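Local coordinates for protein sulfate adenylyltransferase (Allochromatium vinosum, PDB 4DNX) that catalyses the transfer of an adenylyl group from ATP to sulfate, forming adenosine 5'-phosphosulfate and diphosphate, at residues Thr290-Arg296 against Ile325-Asp331; Val224-Met228 against Phe283-Met287; Glu210-Met214 against Arg341-Met345; Arg77-Val81 against Val278-Tyr282. All blocks are in the same frame, centred on the assembly; numbering follows the deposited sequence.

Contact 1: Thr290-Arg296 against Ile325-Asp331; sequences THFIIGR and IEIFRAD
Strands 291-294 and 326-329 lie side by side in parallel, at 35° between their short axes, with His291 beside Glu326 and Ile294 beside Arg329; Phe292 and Ile294 each use both their N and their O to bond across, and a bond from Glu326 N to Thr290 O completes a set of five. On one face, Ile327 does most of the touching. Its CG1 leans beside the backbone N and its chi2 of -45° folds CD1 over, so that this methyl meets the ring edge of Phe292 at CD2 (4.1 Å) and Ile294 CD1 (3.8 Å). Ile325 CD1 fits against Phe292 CB at 3.8 Å. Helices 274-287 and 309-316 cover this face. The other carries His291, Ile293, Glu326 and Phe328. His291 and Glu326 point the same way, CD2 of the ring lying 3.7 Å from Glu326 CB. Both ring nitrogens are engaged: ND1 with Thr290 OG1 (2.8 Å), NE2 with a water in the ring plane that bonds weakly to Glu326 OE2. Beyond the strands, Asp331 OD1 offers its syn lone pair to Arg296 NH2 at 3.2 Å, close to the guanidinium plane, in a salt bridge to which NE adds a weak bond. Together with helix 309-316 the pair forms a beta-alpha-beta unit at one margin of the five-stranded parallel sheet of the Rossmann-like fold.

Contact 2: Val224-Met228 against Phe283-Met287; sequences VVIHM and FRQNM
Hydrogen bonding joins His227 of strand 224-228 to Arg284 of helix 283-287 through a single acceptor. Arg284 presents its guanidinium side-on, and His227 ND1 lies within 4° of that plane, receiving NE at 2.8 Å and NH2 at 3.1 Å. The two donors are tilted out of the imidazole plane, NH2 more than NE, and ring and guanidinium stand 69° apart. The bend of the arginine at chi2 (62°) turns its end to the strand. The second shell fixes both groups: Gln199 OE1 also bonds Arg284 NH2, Tyr51 OH bonds His227 NE2, and the Tyr265 ring stacks with the imidazole.

Sulfur and methyl contacts come from Met287, whose chain runs extended beyond CG to lie over one face of the imidazole. Its SD is 3.6 Å from the ring centroid, a Met-aromatic contact, while CE makes a CH-pi contact with the same ring and ends 3.8 Å from Val225 CG1. Phe283 adds an aromatic contact, its CE1 meeting His227 CE1 at 3.9 Å, edge to edge, and also lying over a face of the Arg284 guanidinium. Were the imidazole cut back to an alanine, Arg284 NE would probably lose this acceptor and a gap would open beneath the Met287 sulfur. With ND1 accepting from two N-H groups and a thioether over the face, the buried imidazole is probably restrained in rotation and tilt.

Contact 3: Glu210-Met214 against Arg341-Met345; sequences ELCKM and RVVMM
Met214 reaches from helix 210-214 to strand 341-344 with CG beside its backbone N and the chain straight through chi2 (179°). At SD it turns: a chi3 of -116°, away from the usual staggered values, swings CE alongside the strand backbone, 3.7 Å from Val342 O and 4.0 Å from Val343 CA. The sulfur meets Met344 CE at 3.7 Å where the two methionine chains, running in opposite senses, overlap alongside one another. Met344 is likewise bent at its last torsion, which brings its methyl back to the helix, while its SD comes 4.2 Å from Leu211 CD1. Glu210, one turn before Met214, folds at chi2 and lays its aliphatic part against Val342, CG lying 3.7 Å from CB of the valine; its carboxylate has long, weak ion pairs with Arg206 and Arg380. Without the Met214 thioether, as with an alanine here, the Met344 methyl would probably lose its sulfur neighbour and a gap would open beside Val342. The strand edges a small antiparallel sheet and crosses the helix at -66°. No hydrogen bond spans the two segments, so their association rests largely on van der Waals packing of thioethers and aliphatic groups.

Contact 4: Arg77-Val81 against Val278-Tyr282; sequences RFFPV and VLHAY
Tyr282 projects from helix 278-282 against the loop 77-81, and its ring is met by three consecutive residues. From CB the ring extends with CG trans to the backbone N (chi1 -175°), which carries it outward from the helix. Of the two carbons next to CG, CD2 lies 3.6 Å from Phe78 CE2 and is also brushed by Pro80 CD, while CD1 has the more distant Phe79 CE1; the Phe78 and Tyr282 rings pass one another obliquely, their planes 39° apart. Over one face, CE1 meets Phe79 CE1 at 3.7 Å. CE2 comes 3.5 Å from Phe78 O, whereas CZ has Phe79 CD1 above it at the same distance. Phe79 thus directs its edge at the face of Tyr282 in a T-shaped pair, with centroids 4.9 Å apart and planes at 75°. This aromatic cluster lies between the PUA-like domain, which supplies the loop, and the Rossmann-like ATP-sulfurylase domain, which supplies the helix, and so belongs to the contact between the two. At the tip, OH is hydrogen-bonded to Ser53 O and accepts from a water in the ring plane at 2.9 Å; the same water donates to Phe78 O at 2.7 Å, tying the phenol to the loop backbone. Pro80 sets its CG 3.6 Å from Leu279 CA, about one helical turn before Tyr282, while its CB rests on Val278 CG1, the methyl that also lies at the edge of the Phe78 ring. Leu279 divides its methyls, CD1 going to Phe79 CZ and Pro80 CG, CD2 to Val81 CG2.

How the contacts relate
Helix 274-287 links three of the contacts: its middle faces the PUA-like domain in contact 4, its later turns face the sheet in contact 2, about 14 Å away between centres, and the chain then enters strand 291-294 of contact 1. Contacts 1 and 2 also touch directly, Gln285 OE1 lying 3.0 Å from Ile325 N in a probable hydrogen bond. Contact 3 adjoins contact 1 from another side, Met344 CE packing 3.7 Å from Phe328 CZ, while it lies about 28 Å from contact 4 between centres. Contacts 1 to 3 lie in the ATP-sulfurylase part of this open-state enzyme, and contact 4 ties it to the PUA-like part.

Contact 1: Thr290-Arg296 against Ile325-Asp331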
loop_
_atom_site.group_PDB
_atom_site.type_symbol
_atom_site.label_atom_id
_atom_site.label_comp_id
_atom_site.label_asym_id
_atom_site.label_seq_id
_atom_site.Cartn_x
_atom_site.Cartn_y
_atom_site.Cartn_z
ATOM N N THR A 290 -10.510 -15.057 -10.050
ATOM C CA THR A 290 -11.291 -15.866 -10.965
ATOM C C THR A 290 -12.346 -16.712 -10.245
ATOM O O THR A 290 -13.292 -17.207 -10.892
ATOM C CB THR A 290 -10.387 -16.787 -11.851
ATOM O OG1 THR A 290 -9.605 -17.637 -11.014
ATOM C CG2 THR A 290 -9.448 -16.003 -12.750
ATOM N N HIS A 291 -12.151 -16.923 -8.939
ATOM C CA HIS A 291 -13.009 -17.766 -8.104
ATOM C C HIS A 291 -13.199 -17.081 -6.751
ATOM O O HIS A 291 -12.279 -16.441 -6.253
ATOM C CB HIS A 291 -12.357 -19.140 -7.929
ATOM C CG HIS A 291 -12.296 -19.916 -9.202
ATOM N ND1 HIS A 291 -11.305 -19.723 -10.151
ATOM C CD2 HIS A 291 -13.126 -20.853 -9.714
ATOM C CE1 HIS A 291 -11.526 -20.509 -11.186
ATOM N NE2 HIS A 291 -12.624 -21.207 -10.947
ATOM N N PHE A 292 -14.361 -17.238 -6.142
ATOM C CA PHE A 292 -14.663 -16.623 -4.874
ATOM C C PHE A 292 -15.341 -17.645 -3.982
ATOM O O PHE A 292 -16.293 -18.296 -4.415
ATOM C CB PHE A 292 -15.617 -15.421 -5.084
ATOM C CG PHE A 292 -16.084 -14.781 -3.797
ATOM C CD1 PHE A 292 -15.194 -14.484 -2.781
ATOM C CD2 PHE A 292 -17.423 -14.416 -3.650
ATOM C CE1 PHE A 292 -15.628 -13.862 -1.570
ATOM C CE2 PHE A 292 -17.866 -13.815 -2.481
ATOM C CZ PHE A 292 -16.979 -13.530 -1.443
ATOM N N ILE A 293 -14.834 -17.813 -2.764
ATOM C CA ILE A 293 -15.379 -18.829 -1.840
ATOM C C ILE A 293 -16.594 -18.229 -1.103
ATOM O O ILE A 293 -16.485 -17.175 -0.439
ATOM C CB ILE A 293 -14.339 -19.213 -0.787
ATOM C CG1 ILE A 293 -13.189 -19.981 -1.430
ATOM C CG2 ILE A 293 -14.956 -20.096 0.361
ATOM C CD1 ILE A 293 -12.008 -20.239 -0.477
ATOM N N ILE A 294 -17.708 -18.946 -1.166
ATOM C CA ILE A 294 -18.947 -18.583 -0.433
ATOM C C ILE A 294 -19.377 -19.841 0.320
ATOM O O ILE A 294 -19.683 -20.852 -0.283
ATOM C CB ILE A 294 -20.074 -18.159 -1.420
ATOM C CG1 ILE A 294 -19.621 -16.922 -2.208
ATOM C CG2 ILE A 294 -21.488 -17.939 -0.682
ATOM C CD1 ILE A 294 -20.694 -16.248 -3.040
ATOM N N GLY A 295 -19.375 -19.750 1.638
ATOM C CA GLY A 295 -19.832 -20.836 2.517
ATOM C C GLY A 295 -21.256 -20.668 3.031
ATOM O O GLY A 295 -22.050 -19.928 2.454
ATOM N N ARG A 296 -21.573 -21.328 4.143
ATOM C CA ARG A 296 -22.901 -21.257 4.765
ATOM C C ARG A 296 -23.126 -19.898 5.400
ATOM O O ARG A 296 -22.211 -19.350 6.041
ATOM C CB ARG A 296 -22.961 -22.342 5.835
ATOM C CG ARG A 296 -24.276 -22.495 6.550
ATOM C CD ARG A 296 -24.159 -23.601 7.601
ATOM N NE ARG A 296 -24.093 -24.920 6.984
ATOM C CZ ARG A 296 -25.130 -25.744 6.846
ATOM N NH1 ARG A 296 -26.334 -25.401 7.280
ATOM N NH2 ARG A 296 -24.961 -26.920 6.270
ATOM N N ILE A 325 -16.494 -14.177 -12.859
ATOM C CA ILE A 325 -15.966 -14.865 -11.659
ATOM C C ILE A 325 -16.881 -16.036 -11.297
ATOM O O ILE A 325 -18.122 -15.944 -11.468
ATOM C CB ILE A 325 -15.764 -13.877 -10.484
ATOM C CG1 ILE A 325 -15.017 -14.532 -9.302
ATOM C CG2 ILE A 325 -17.113 -13.222 -10.025
ATOM C CD1 ILE A 325 -14.483 -13.510 -8.209
ATOM N N GLU A 326 -16.283 -17.132 -10.821
ATOM C CA GLU A 326 -17.036 -18.352 -10.482
ATOM C C GLU A 326 -17.066 -18.515 -8.963
ATOM O O GLU A 326 -16.167 -18.054 -8.284
ATOM C CB GLU A 326 -16.362 -19.577 -11.102
ATOM C CG GLU A 326 -16.454 -19.616 -12.616
ATOM C CD GLU A 326 -15.777 -20.840 -13.188
ATOM O OE1 GLU A 326 -14.905 -20.679 -14.082
ATOM O OE2 GLU A 326 -16.100 -21.965 -12.727
ATOM N N ILE A 327 -18.104 -19.175 -8.442
ATOM C CA ILE A 327 -18.219 -19.359 -7.005
ATOM C C ILE A 327 -17.728 -20.756 -6.656
ATOM O O ILE A 327 -18.123 -21.727 -7.312
ATOM C CB ILE A 327 -19.686 -19.198 -6.526
ATOM C CG1 ILE A 327 -20.232 -17.778 -6.864
ATOM C CG2 ILE A 327 -19.802 -19.513 -4.995
ATOM C CD1 ILE A 327 -19.292 -16.599 -6.549
ATOM N N PHE A 328 -16.878 -20.843 -5.635
ATOM C CA PHE A 328 -16.573 -22.105 -5.001
ATOM C C PHE A 328 -17.523 -22.239 -3.806
ATOM O O PHE A 328 -17.472 -21.411 -2.889
ATOM C CB PHE A 328 -15.130 -22.154 -4.481
ATOM C CG PHE A 328 -14.812 -23.482 -3.801
ATOM C CD1 PHE A 328 -14.908 -23.626 -2.423
ATOM C CD2 PHE A 328 -14.485 -24.586 -4.575
ATOM C CE1 PHE A 328 -14.640 -24.902 -1.814
ATOM C CE2 PHE A 328 -14.207 -25.842 -3.971
ATOM C CZ PHE A 328 -14.296 -25.977 -2.598
ATOM N N ARG A 329 -18.380 -23.253 -3.843
ATOM C CA ARG A 329 -19.439 -23.398 -2.838
ATOM C C ARG A 329 -18.898 -24.220 -1.679
ATOM O O ARG A 329 -18.695 -25.430 -1.818
ATOM C CB ARG A 329 -20.665 -24.079 -3.459
ATOM C CG ARG A 329 -21.400 -23.188 -4.432
ATOM C CD ARG A 329 -22.581 -23.921 -5.109
ATOM N NE ARG A 329 -23.326 -22.967 -5.937
ATOM C CZ ARG A 329 -24.558 -23.168 -6.401
ATOM N NH1 ARG A 329 -25.199 -24.303 -6.153
ATOM N NH2 ARG A 329 -25.136 -22.234 -7.137
ATOM N N ALA A 330 -18.640 -23.541 -0.569
ATOM C CA ALA A 330 -18.117 -24.179 0.644
ATOM C C ALA A 330 -19.237 -24.610 1.600
ATOM O O ALA A 330 -20.410 -24.252 1.429
ATOM C CB ALA A 330 -17.156 -23.234 1.344
ATOM N N ASP A 331 -18.867 -25.410 2.599
ATOM C CA ASP A 331 -19.797 -25.883 3.630
ATOM C C ASP A 331 -18.947 -26.189 4.870
ATOM O O ASP A 331 -17.707 -26.041 4.831
ATOM C CB ASP A 331 -20.544 -27.116 3.122
ATOM C CG ASP A 331 -21.841 -27.392 3.877
ATOM O OD1 ASP A 331 -22.023 -26.885 4.998
ATOM O OD2 ASP A 331 -22.675 -28.154 3.342
HETATM O O HOH W 1 -13.271 -23.176 -12.980
#

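Contact 2: Val224-Met228 against Phe283-Met287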
loop_
_atom_site.group_PDB
_atom_site.type_symbol
_atom_site.label_atom_id
_atom_site.label_comp_id
_atom_site.label_asym_id
_atom_site.label_seq_id
_atom_site.Cartn_x
_atom_site.Cartn_y
_atom_site.Cartn_z
ATOM N N VAL A 224 -4.108 -17.741 -3.775
ATOM C CA VAL A 224 -5.274 -17.197 -3.038
ATOM C C VAL A 224 -4.973 -15.770 -2.567
ATOM O O VAL A 224 -3.861 -15.465 -2.107
ATOM C CB VAL A 224 -5.645 -18.075 -1.830
ATOM C CG1 VAL A 224 -4.453 -18.241 -0.847
ATOM C CG2 VAL A 224 -6.863 -17.497 -1.072
ATOM N N VAL A 225 -5.957 -14.882 -2.760
ATOM C CA VAL A 225 -5.902 -13.544 -2.201
ATOM C C VAL A 225 -6.759 -13.625 -0.930
ATOM O O VAL A 225 -7.975 -13.942 -1.038
ATOM C CB VAL A 225 -6.497 -12.500 -3.173
ATOM C CG1 VAL A 225 -6.442 -11.102 -2.476
ATOM C CG2 VAL A 225 -5.675 -12.443 -4.488
ATOM N N ILE A 226 -6.141 -13.333 0.224
ATOM C CA ILE A 226 -6.868 -13.291 1.531
ATOM C C ILE A 226 -7.210 -11.810 1.610
ATOM O O ILE A 226 -6.312 -10.962 1.674
ATOM C CB ILE A 226 -5.963 -13.726 2.673
ATOM C CG1 ILE A 226 -5.578 -15.227 2.498
ATOM C CG2 ILE A 226 -6.728 -13.520 3.995
ATOM C CD1 ILE A 226 -4.620 -15.821 3.542
ATOM N N HIS A 227 -8.490 -11.505 1.521
ATOM C CA HIS A 227 -8.953 -10.110 1.332
ATOM C C HIS A 227 -9.616 -9.739 2.660
ATOM O O HIS A 227 -10.765 -10.108 2.911
ATOM C CB HIS A 227 -9.918 -10.095 0.143
ATOM C CG HIS A 227 -10.043 -8.748 -0.526
ATOM N ND1 HIS A 227 -11.226 -8.314 -1.085
ATOM C CD2 HIS A 227 -9.159 -7.743 -0.689
ATOM C CE1 HIS A 227 -11.058 -7.108 -1.610
ATOM N NE2 HIS A 227 -9.811 -6.727 -1.374
ATOM N N MET A 228 -8.877 -9.029 3.499
ATOM C CA MET A 228 -9.328 -8.782 4.884
ATOM C C MET A 228 -10.220 -7.550 4.949
ATOM O O MET A 228 -9.950 -6.525 4.280
ATOM C CB MET A 228 -8.127 -8.602 5.825
ATOM C CG MET A 228 -7.235 -9.945 6.064
ATOM S SD MET A 228 -5.824 -9.611 7.121
ATOM C CE MET A 228 -4.931 -8.321 6.213
ATOM N N PHE A 283 -16.887 -7.065 -6.851
ATOM C CA PHE A 283 -15.614 -6.379 -6.624
ATOM C C PHE A 283 -14.384 -7.291 -6.621
ATOM O O PHE A 283 -13.271 -6.842 -6.943
ATOM C CB PHE A 283 -15.643 -5.336 -5.486
ATOM C CG PHE A 283 -15.805 -5.862 -4.081
ATOM C CD1 PHE A 283 -14.711 -6.351 -3.364
ATOM C CD2 PHE A 283 -17.023 -5.648 -3.419
ATOM C CE1 PHE A 283 -14.875 -6.749 -1.983
ATOM C CE2 PHE A 283 -17.219 -6.032 -2.070
ATOM C CZ PHE A 283 -16.135 -6.568 -1.339
ATOM N N ARG A 284 -14.626 -8.577 -6.350
ATOM C CA ARG A 284 -13.534 -9.543 -6.427
ATOM C C ARG A 284 -13.160 -9.801 -7.874
ATOM O O ARG A 284 -11.988 -10.077 -8.186
ATOM C CB ARG A 284 -13.887 -10.843 -5.687
ATOM C CG ARG A 284 -13.367 -10.903 -4.247
ATOM C CD ARG A 284 -13.943 -9.870 -3.443
ATOM N NE ARG A 284 -13.515 -9.717 -2.025
ATOM C CZ ARG A 284 -14.262 -9.893 -0.928
ATOM N NH1 ARG A 284 -15.475 -10.443 -0.976
ATOM N NH2 ARG A 284 -13.789 -9.499 0.261
ATOM N N GLN A 285 -14.128 -9.763 -8.777
ATOM C CA GLN A 285 -13.782 -9.889 -10.213
ATOM C C GLN A 285 -12.974 -8.667 -10.611
ATOM O O GLN A 285 -11.957 -8.794 -11.331
ATOM C CB GLN A 285 -15.032 -10.045 -11.092
ATOM C CG GLN A 285 -14.661 -10.223 -12.588
ATOM C CD GLN A 285 -15.857 -10.501 -13.485
ATOM O OE1 GLN A 285 -16.781 -11.238 -13.115
ATOM N NE2 GLN A 285 -15.813 -9.959 -14.709
ATOM N N ASN A 286 -13.410 -7.483 -10.157
ATOM C CA ASN A 286 -12.625 -6.267 -10.475
ATOM C C ASN A 286 -11.147 -6.296 -10.022
ATOM O O ASN A 286 -10.278 -5.824 -10.729
ATOM C CB ASN A 286 -13.333 -4.998 -9.959
ATOM C CG ASN A 286 -14.374 -4.508 -10.932
ATOM O OD1 ASN A 286 -14.320 -4.832 -12.121
ATOM N ND2 ASN A 286 -15.298 -3.682 -10.452
ATOM N N MET A 287 -10.886 -6.895 -8.865
ATOM C CA MET A 287 -9.526 -7.010 -8.350
ATOM C C MET A 287 -8.717 -8.135 -9.056
ATOM O O MET A 287 -7.490 -8.140 -8.933
ATOM C CB MET A 287 -9.540 -7.118 -6.822
ATOM C CG MET A 287 -9.626 -8.529 -6.356
ATOM S SD MET A 287 -9.851 -8.535 -4.548
ATOM C CE MET A 287 -9.684 -10.326 -4.271
#

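Contact 3: Glu210-Met214 against Arg341-Met345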
loop_
_atom_site.group_PDB
_atom_site.type_symbol
_atom_site.label_atom_id
_atom_site.label_comp_id
_atom_site.label_asym_id
_atom_site.label_seq_id
_atom_site.Cartn_x
_atom_site.Cartn_y
_atom_site.Cartn_z
ATOM N N GLU A 210 -7.457 -24.750 5.441
ATOM C CA GLU A 210 -7.716 -25.913 4.604
ATOM C C GLU A 210 -8.844 -25.661 3.602
ATOM O O GLU A 210 -8.836 -26.220 2.518
ATOM C CB GLU A 210 -7.997 -27.147 5.482
ATOM C CG GLU A 210 -6.787 -27.559 6.374
ATOM C CD GLU A 210 -5.548 -27.970 5.583
ATOM O OE1 GLU A 210 -4.441 -27.859 6.166
ATOM O OE2 GLU A 210 -5.676 -28.411 4.405
ATOM N N LEU A 211 -9.813 -24.803 3.946
ATOM C CA LEU A 211 -10.856 -24.453 3.006
ATOM C C LEU A 211 -10.267 -23.741 1.801
ATOM O O LEU A 211 -10.638 -24.064 0.671
ATOM C CB LEU A 211 -11.866 -23.521 3.651
ATOM C CG LEU A 211 -13.080 -23.195 2.802
ATOM C CD1 LEU A 211 -13.834 -24.490 2.470
ATOM C CD2 LEU A 211 -13.935 -22.257 3.620
ATOM N N CYS A 212 -9.338 -22.812 2.052
ATOM C CA CYS A 212 -8.628 -22.123 0.941
ATOM C C CYS A 212 -7.881 -23.137 0.081
ATOM O O CYS A 212 -7.960 -23.078 -1.156
ATOM C CB CYS A 212 -7.660 -21.069 1.473
ATOM S SG CYS A 212 -8.522 -19.618 2.101
ATOM N N LYS A 213 -7.203 -24.089 0.724
ATOM C CA LYS A 213 -6.431 -25.121 -0.016
ATOM C C LYS A 213 -7.316 -26.051 -0.827
ATOM O O LYS A 213 -6.966 -26.377 -1.988
ATOM C CB LYS A 213 -5.531 -25.904 0.962
ATOM C CG LYS A 213 -4.403 -25.022 1.473
ATOM C CD LYS A 213 -3.560 -25.743 2.538
ATOM C CE LYS A 213 -2.331 -24.968 2.900
ATOM N NZ LYS A 213 -1.683 -25.748 4.043
ATOM N N MET A 214 -8.449 -26.475 -0.239
ATOM C CA MET A 214 -9.477 -27.273 -0.981
ATOM C C MET A 214 -9.980 -26.548 -2.218
ATOM O O MET A 214 -10.092 -27.148 -3.300
ATOM C CB MET A 214 -10.692 -27.582 -0.079
ATOM C CG MET A 214 -10.418 -28.668 0.901
ATOM S SD MET A 214 -11.940 -28.873 1.905
ATOM C CE MET A 214 -11.331 -28.419 3.521
ATOM N N ARG A 341 -7.000 -35.343 7.957
ATOM C CA ARG A 341 -6.990 -33.996 7.503
ATOM C C ARG A 341 -8.383 -33.415 7.608
ATOM O O ARG A 341 -9.363 -34.141 7.799
ATOM C CB ARG A 341 -6.510 -33.903 6.051
ATOM C CG ARG A 341 -7.337 -34.687 5.057
ATOM C CD ARG A 341 -6.711 -34.432 3.691
ATOM N NE ARG A 341 -7.714 -34.293 2.651
ATOM C CZ ARG A 341 -8.195 -35.311 1.949
ATOM N NH1 ARG A 341 -7.757 -36.540 2.173
ATOM N NH2 ARG A 341 -9.114 -35.089 1.018
ATOM N N VAL A 342 -8.419 -32.101 7.461
ATOM C CA VAL A 342 -9.645 -31.338 7.475
ATOM C C VAL A 342 -10.357 -31.508 6.128
ATOM O O VAL A 342 -9.726 -31.408 5.069
ATOM C CB VAL A 342 -9.339 -29.890 7.808
ATOM C CG1 VAL A 342 -10.603 -29.054 7.701
ATOM C CG2 VAL A 342 -8.757 -29.808 9.232
ATOM N N VAL A 343 -11.649 -31.811 6.180
ATOM C CA VAL A 343 -12.452 -31.968 4.965
ATOM C C VAL A 343 -13.780 -31.212 5.128
ATOM O O VAL A 343 -14.196 -30.892 6.260
ATOM C CB VAL A 343 -12.741 -33.453 4.636
ATOM C CG1 VAL A 343 -11.446 -34.192 4.287
ATOM C CG2 VAL A 343 -13.465 -34.184 5.799
ATOM N N MET A 344 -14.440 -30.942 4.005
ATOM C CA MET A 344 -15.859 -30.586 4.037
ATOM C C MET A 344 -16.662 -31.870 4.271
ATOM O O MET A 344 -16.588 -32.841 3.511
ATOM C CB MET A 344 -16.287 -29.893 2.739
ATOM C CG MET A 344 -16.111 -28.394 2.819
ATOM S SD MET A 344 -16.428 -27.587 1.238
ATOM C CE MET A 344 -15.154 -28.258 0.166
ATOM N N MET A 345 -17.448 -31.870 5.336
ATOM C CA MET A 345 -18.196 -33.062 5.734
ATOM C C MET A 345 -19.075 -33.617 4.602
ATOM O O MET A 345 -19.144 -34.833 4.386
ATOM C CB MET A 345 -19.012 -32.751 6.983
ATOM C CG MET A 345 -18.165 -32.239 8.157
ATOM S SD MET A 345 -19.075 -32.274 9.715
ATOM C CE MET A 345 -19.843 -30.672 9.650
#

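Contact 4: Arg77-Val81 against Val278-Tyr282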
loop_
_atom_site.group_PDB
_atom_site.type_symbol
_atom_site.label_atom_id
_atom_site.label_comp_id
_atom_site.label_asym_id
_atom_site.label_seq_id
_atom_site.Cartn_x
_atom_site.Cartn_y
_atom_site.Cartn_z
ATOM N N ARG A 77 -26.476 -1.144 -17.272
ATOM C CA ARG A 77 -25.242 -1.688 -16.629
ATOM C C ARG A 77 -25.585 -2.537 -15.388
ATOM O O ARG A 77 -26.452 -2.153 -14.604
ATOM C CB ARG A 77 -24.273 -0.558 -16.194
ATOM C CG ARG A 77 -23.511 0.125 -17.331
ATOM C CD ARG A 77 -22.699 1.349 -16.839
ATOM N NE ARG A 77 -23.612 2.413 -16.413
ATOM C CZ ARG A 77 -23.283 3.460 -15.654
ATOM N NH1 ARG A 77 -22.048 3.622 -15.213
ATOM N NH2 ARG A 77 -24.211 4.352 -15.338
ATOM N N PHE A 78 -24.915 -3.678 -15.208
ATOM C CA PHE A 78 -25.072 -4.481 -14.007
ATOM C C PHE A 78 -24.391 -3.806 -12.790
ATOM O O PHE A 78 -23.201 -3.452 -12.831
ATOM C CB PHE A 78 -24.463 -5.863 -14.242
ATOM C CG PHE A 78 -24.483 -6.744 -13.038
ATOM C CD1 PHE A 78 -25.702 -7.195 -12.495
ATOM C CD2 PHE A 78 -23.279 -7.145 -12.430
ATOM C CE1 PHE A 78 -25.710 -8.026 -11.328
ATOM C CE2 PHE A 78 -23.306 -7.970 -11.290
ATOM C CZ PHE A 78 -24.513 -8.395 -10.747
ATOM N N PHE A 79 -25.154 -3.655 -11.707
ATOM C CA PHE A 79 -24.610 -3.292 -10.400
ATOM C C PHE A 79 -25.570 -3.686 -9.260
ATOM O O PHE A 79 -26.734 -3.294 -9.262
ATOM C CB PHE A 79 -24.201 -1.825 -10.316
ATOM C CG PHE A 79 -23.259 -1.562 -9.171
ATOM C CD1 PHE A 79 -21.875 -1.824 -9.299
ATOM C CD2 PHE A 79 -23.758 -1.178 -7.909
ATOM C CE1 PHE A 79 -21.007 -1.649 -8.251
ATOM C CE2 PHE A 79 -22.889 -1.005 -6.820
ATOM C CZ PHE A 79 -21.480 -1.222 -6.990
ATOM N N PRO A 80 -25.095 -4.483 -8.298
ATOM C CA PRO A 80 -26.019 -5.187 -7.410
ATOM C C PRO A 80 -26.648 -4.456 -6.245
ATOM O O PRO A 80 -27.627 -4.970 -5.717
ATOM C CB PRO A 80 -25.189 -6.380 -6.887
ATOM C CG PRO A 80 -23.807 -6.004 -7.035
ATOM C CD PRO A 80 -23.700 -4.956 -8.138
ATOM N N VAL A 81 -26.107 -3.326 -5.811
ATOM C CA VAL A 81 -26.730 -2.540 -4.720
ATOM C C VAL A 81 -26.719 -1.044 -5.034
ATOM O O VAL A 81 -25.860 -0.552 -5.739
ATOM C CB VAL A 81 -26.027 -2.770 -3.328
ATOM C CG1 VAL A 81 -26.027 -4.269 -2.966
ATOM C CG2 VAL A 81 -24.625 -2.170 -3.325
ATOM N N VAL A 278 -23.456 -11.103 -3.912
ATOM C CA VAL A 278 -23.300 -10.682 -5.305
ATOM C C VAL A 278 -22.359 -9.462 -5.416
ATOM O O VAL A 278 -21.515 -9.382 -6.354
ATOM C CB VAL A 278 -24.672 -10.386 -5.969
ATOM C CG1 VAL A 278 -24.468 -9.967 -7.419
ATOM C CG2 VAL A 278 -25.550 -11.670 -5.870
ATOM N N LEU A 279 -22.531 -8.507 -4.508
ATOM C CA LEU A 279 -21.615 -7.359 -4.465
ATOM C C LEU A 279 -20.157 -7.809 -4.261
ATOM O O LEU A 279 -19.237 -7.327 -4.960
ATOM C CB LEU A 279 -22.037 -6.405 -3.347
ATOM C CG LEU A 279 -21.191 -5.140 -3.294
ATOM C CD1 LEU A 279 -21.367 -4.318 -4.603
ATOM C CD2 LEU A 279 -21.602 -4.308 -2.043
ATOM N N HIS A 280 -19.952 -8.738 -3.307
ATOM C CA HIS A 280 -18.625 -9.355 -3.059
ATOM C C HIS A 280 -18.028 -9.974 -4.304
ATOM O O HIS A 280 -16.863 -9.726 -4.582
ATOM C CB HIS A 280 -18.731 -10.425 -1.989
ATOM C CG HIS A 280 -18.929 -9.896 -0.607
ATOM N ND1 HIS A 280 -19.225 -10.735 0.458
ATOM C CD2 HIS A 280 -18.886 -8.639 -0.106
ATOM C CE1 HIS A 280 -19.339 -10.004 1.560
ATOM N NE2 HIS A 280 -19.132 -8.730 1.247
ATOM N N ALA A 281 -18.822 -10.746 -5.053
ATOM C CA ALA A 281 -18.347 -11.350 -6.308
ATOM C C ALA A 281 -17.964 -10.269 -7.323
ATOM O O ALA A 281 -16.910 -10.341 -7.995
ATOM C CB ALA A 281 -19.383 -12.344 -6.872
ATOM N N TYR A 282 -18.784 -9.226 -7.384
ATOM C CA TYR A 282 -18.538 -8.135 -8.323
ATOM C C TYR A 282 -17.166 -7.488 -8.086
ATOM O O TYR A 282 -16.342 -7.394 -9.035
ATOM C CB TYR A 282 -19.641 -7.114 -8.130
ATOM C CG TYR A 282 -19.603 -5.957 -9.126
ATOM C CD1 TYR A 282 -18.668 -4.926 -8.985
ATOM C CD2 TYR A 282 -20.517 -5.908 -10.157
ATOM C CE1 TYR A 282 -18.630 -3.865 -9.938
ATOM C CE2 TYR A 282 -20.523 -4.874 -11.098
ATOM C CZ TYR A 282 -19.563 -3.856 -10.975
ATOM O OH TYR A 282 -19.560 -2.852 -11.920
HETATM O O HOH W 2 -21.103 -2.903 -14.417
#